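Local coordinates for protein caspase-3 (Porites astreoides, PDB 6WI4) that probably cleaves proteins after aspartate residues as a cysteine protease of the caspase family, acting in coral apoptosis, at residues K121-F126 / A145-A150. Numbering follows the deposited sequence.
Sequences KPKMFF and ADFVYA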
loop_
_atom_site.group_PDB
_atom_site.type_symbol
_atom_site.label_atom_id
_atom_site.label_comp_id
_atom_site.label_asym_id
_atom_site.label_seq_id
_atom_site.Cartn_x
_atom_site.Cartn_y
_atom_site.Cartn_z
ATOM N N LYS A 121 6.409 7.640 15.331
ATOM C CA LYS A 121 5.491 8.171 14.333
ATOM C C LYS A 121 4.958 7.055 13.439
ATOM O O LYS A 121 5.672 6.094 13.141
ATOM C CB LYS A 121 6.186 9.224 13.461
ATOM C CG LYS A 121 6.659 10.439 14.263
ATOM C CD LYS A 121 7.462 11.407 13.411
ATOM C CE LYS A 121 7.938 12.584 14.269
ATOM N NZ LYS A 121 8.906 13.446 13.523
ATOM N N PRO A 122 3.707 7.161 12.991
ATOM C CA PRO A 122 3.133 6.102 12.152
ATOM C C PRO A 122 3.846 5.989 10.815
ATOM O O PRO A 122 4.091 6.986 10.126
ATOM C CB PRO A 122 1.667 6.519 11.992
ATOM C CG PRO A 122 1.596 7.940 12.427
ATOM C CD PRO A 122 2.718 8.182 13.374
ATOM N N LYS A 123 4.179 4.752 10.459
ATOM C CA LYS A 123 4.823 4.408 9.197
ATOM C C LYS A 123 3.884 3.461 8.480
ATOM O O LYS A 123 3.761 2.296 8.871
ATOM C CB LYS A 123 6.189 3.770 9.442
ATOM C CG LYS A 123 7.148 4.710 10.200
ATOM C CD LYS A 123 8.325 3.973 10.811
ATOM C CE LYS A 123 8.038 3.461 12.232
ATOM N NZ LYS A 123 8.068 4.548 13.260
ATOM N N MET A 124 3.209 3.968 7.457
ATOM C CA MET A 124 2.141 3.246 6.776
ATOM C C MET A 124 2.646 2.707 5.449
ATOM O O MET A 124 3.190 3.462 4.641
ATOM C CB MET A 124 0.945 4.161 6.534
ATOM C CG MET A 124 0.297 4.681 7.801
ATOM S SD MET A 124 -0.794 6.071 7.458
ATOM C CE MET A 124 0.327 7.433 7.796
ATOM N N PHE A 125 2.429 1.419 5.210
ATOM C CA PHE A 125 2.781 0.786 3.946
ATOM C C PHE A 125 1.524 0.211 3.310
ATOM O O PHE A 125 0.755 -0.485 3.981
ATOM C CB PHE A 125 3.824 -0.307 4.173
ATOM C CG PHE A 125 5.168 0.229 4.513
ATOM C CD1 PHE A 125 5.418 0.764 5.763
ATOM C CD2 PHE A 125 6.179 0.240 3.570
ATOM C CE1 PHE A 125 6.663 1.286 6.073
ATOM C CE2 PHE A 125 7.414 0.761 3.873
ATOM C CZ PHE A 125 7.657 1.281 5.129
ATOM N N PHE A 126 1.302 0.520 2.033
ATOM C CA PHE A 126 0.163 0.011 1.280
ATOM C C PHE A 126 0.670 -0.797 0.097
ATOM O O PHE A 126 1.516 -0.317 -0.664
ATOM C CB PHE A 126 -0.732 1.143 0.767
ATOM C CG PHE A 126 -1.269 2.038 1.842
ATOM C CD1 PHE A 126 -0.539 3.126 2.292
ATOM C CD2 PHE A 126 -2.532 1.808 2.377
ATOM C CE1 PHE A 126 -1.041 3.962 3.278
ATOM C CE2 PHE A 126 -3.036 2.640 3.370
ATOM C CZ PHE A 126 -2.291 3.720 3.813
ATOM N N ALA A 145 7.907 -0.726 16.295
ATOM C CA ALA A 145 6.586 -0.205 16.612
ATOM C C ALA A 145 6.131 0.855 15.604
ATOM O O ALA A 145 6.930 1.485 14.902
ATOM C CB ALA A 145 6.557 0.392 18.023
ATOM N N ASP A 146 4.809 1.037 15.544
ATOM C CA ASP A 146 4.143 2.123 14.828
ATOM C C ASP A 146 4.166 1.937 13.315
ATOM O O ASP A 146 3.856 2.873 12.573
ATOM C CB ASP A 146 4.720 3.498 15.207
ATOM C CG ASP A 146 4.780 3.705 16.707
ATOM O OD1 ASP A 146 3.754 3.464 17.382
ATOM O OD2 ASP A 146 5.851 4.093 17.208
ATOM N N PHE A 147 4.477 0.737 12.842
ATOM C CA PHE A 147 4.237 0.348 11.459
ATOM C C PHE A 147 2.827 -0.207 11.306
ATOM O O PHE A 147 2.300 -0.871 12.203
ATOM C CB PHE A 147 5.215 -0.733 10.998
ATOM C CG PHE A 147 6.621 -0.258 10.756
ATOM C CD1 PHE A 147 7.537 -0.213 11.790
ATOM C CD2 PHE A 147 7.026 0.100 9.481
ATOM C CE1 PHE A 147 8.829 0.191 11.569
ATOM C CE2 PHE A 147 8.315 0.507 9.247
ATOM C CZ PHE A 147 9.222 0.558 10.289
ATOM N N VAL A 148 2.233 0.036 10.142
ATOM C CA VAL A 148 1.014 -0.656 9.742
ATOM C C VAL A 148 1.150 -1.000 8.267
ATOM O O VAL A 148 1.581 -0.163 7.466
ATOM C CB VAL A 148 -0.261 0.167 10.039
ATOM C CG1 VAL A 148 -0.238 1.547 9.375
ATOM C CG2 VAL A 148 -1.490 -0.619 9.643
ATOM N N TYR A 149 0.854 -2.250 7.919
ATOM C CA TYR A 149 1.058 -2.760 6.568
ATOM C C TYR A 149 -0.302 -3.179 6.039
ATOM O O TYR A 149 -0.892 -4.151 6.530
ATOM C CB TYR A 149 2.046 -3.928 6.548
ATOM C CG TYR A 149 3.340 -3.697 7.310
ATOM C CD1 TYR A 149 3.440 -4.032 8.650
ATOM C CD2 TYR A 149 4.462 -3.161 6.685
ATOM C CE1 TYR A 149 4.626 -3.848 9.358
ATOM C CE2 TYR A 149 5.644 -2.962 7.395
ATOM C CZ TYR A 149 5.720 -3.316 8.722
ATOM O OH TYR A 149 6.891 -3.142 9.439
ATOM N N ALA A 150 -0.815 -2.426 5.070
ATOM C CA ALA A 150 -2.137 -2.665 4.509
ATOM C C ALA A 150 -1.966 -3.430 3.203
ATOM O O ALA A 150 -1.538 -2.863 2.194
ATOM C CB ALA A 150 -2.876 -1.347 4.297
HETATM O O HOH W 1 8.278 3.990 16.193
#
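Two parallel strands of the central caspase sheet, 123-126 and 147-150, pair through Lys123 and Phe125, whose N-H and C=O groups all bond across: Lys123 N to Asp146 O (2.8 Å), Val148 N to Lys123 O, Phe125 N to Val148 O, and Ala150 N to Phe125 O (2.7 Å, 174°). On one side Lys123 drapes its aliphatic chain across Phe147, CE over the ring face, 3.7 Å from its centroid, in a CH-pi contact. Bends at chi3 (-89°) and chi4 (-75°) turn the ammonium toward Lys121, and NZ of this buried residue bonds Lys121 O (2.9 Å), Leu118 O and a water shared with Ala145 O and Asp146 OD2. A leucine here would probably deprive Lys121 O, Leu118 O and the water of their ammonium donor. The Phe125 ring meets Phe147 rim to rim, Phe125 CE1 3.6 Å from Phe147 CD2, and with Tyr149 completes an aromatic cluster. On the other face Met124 lays CG against Val148 CG1 (3.5 Å), and small Ala150 leaves room for the Phe126 ring, whose CD2 lies 3.7 Å from Ala150 CB. Strand 83-88 flanks 123-128, antiparallel 217-220 flanks 147-151, and helix 105-110 packs on Phe125 and Tyr149 through Thr109.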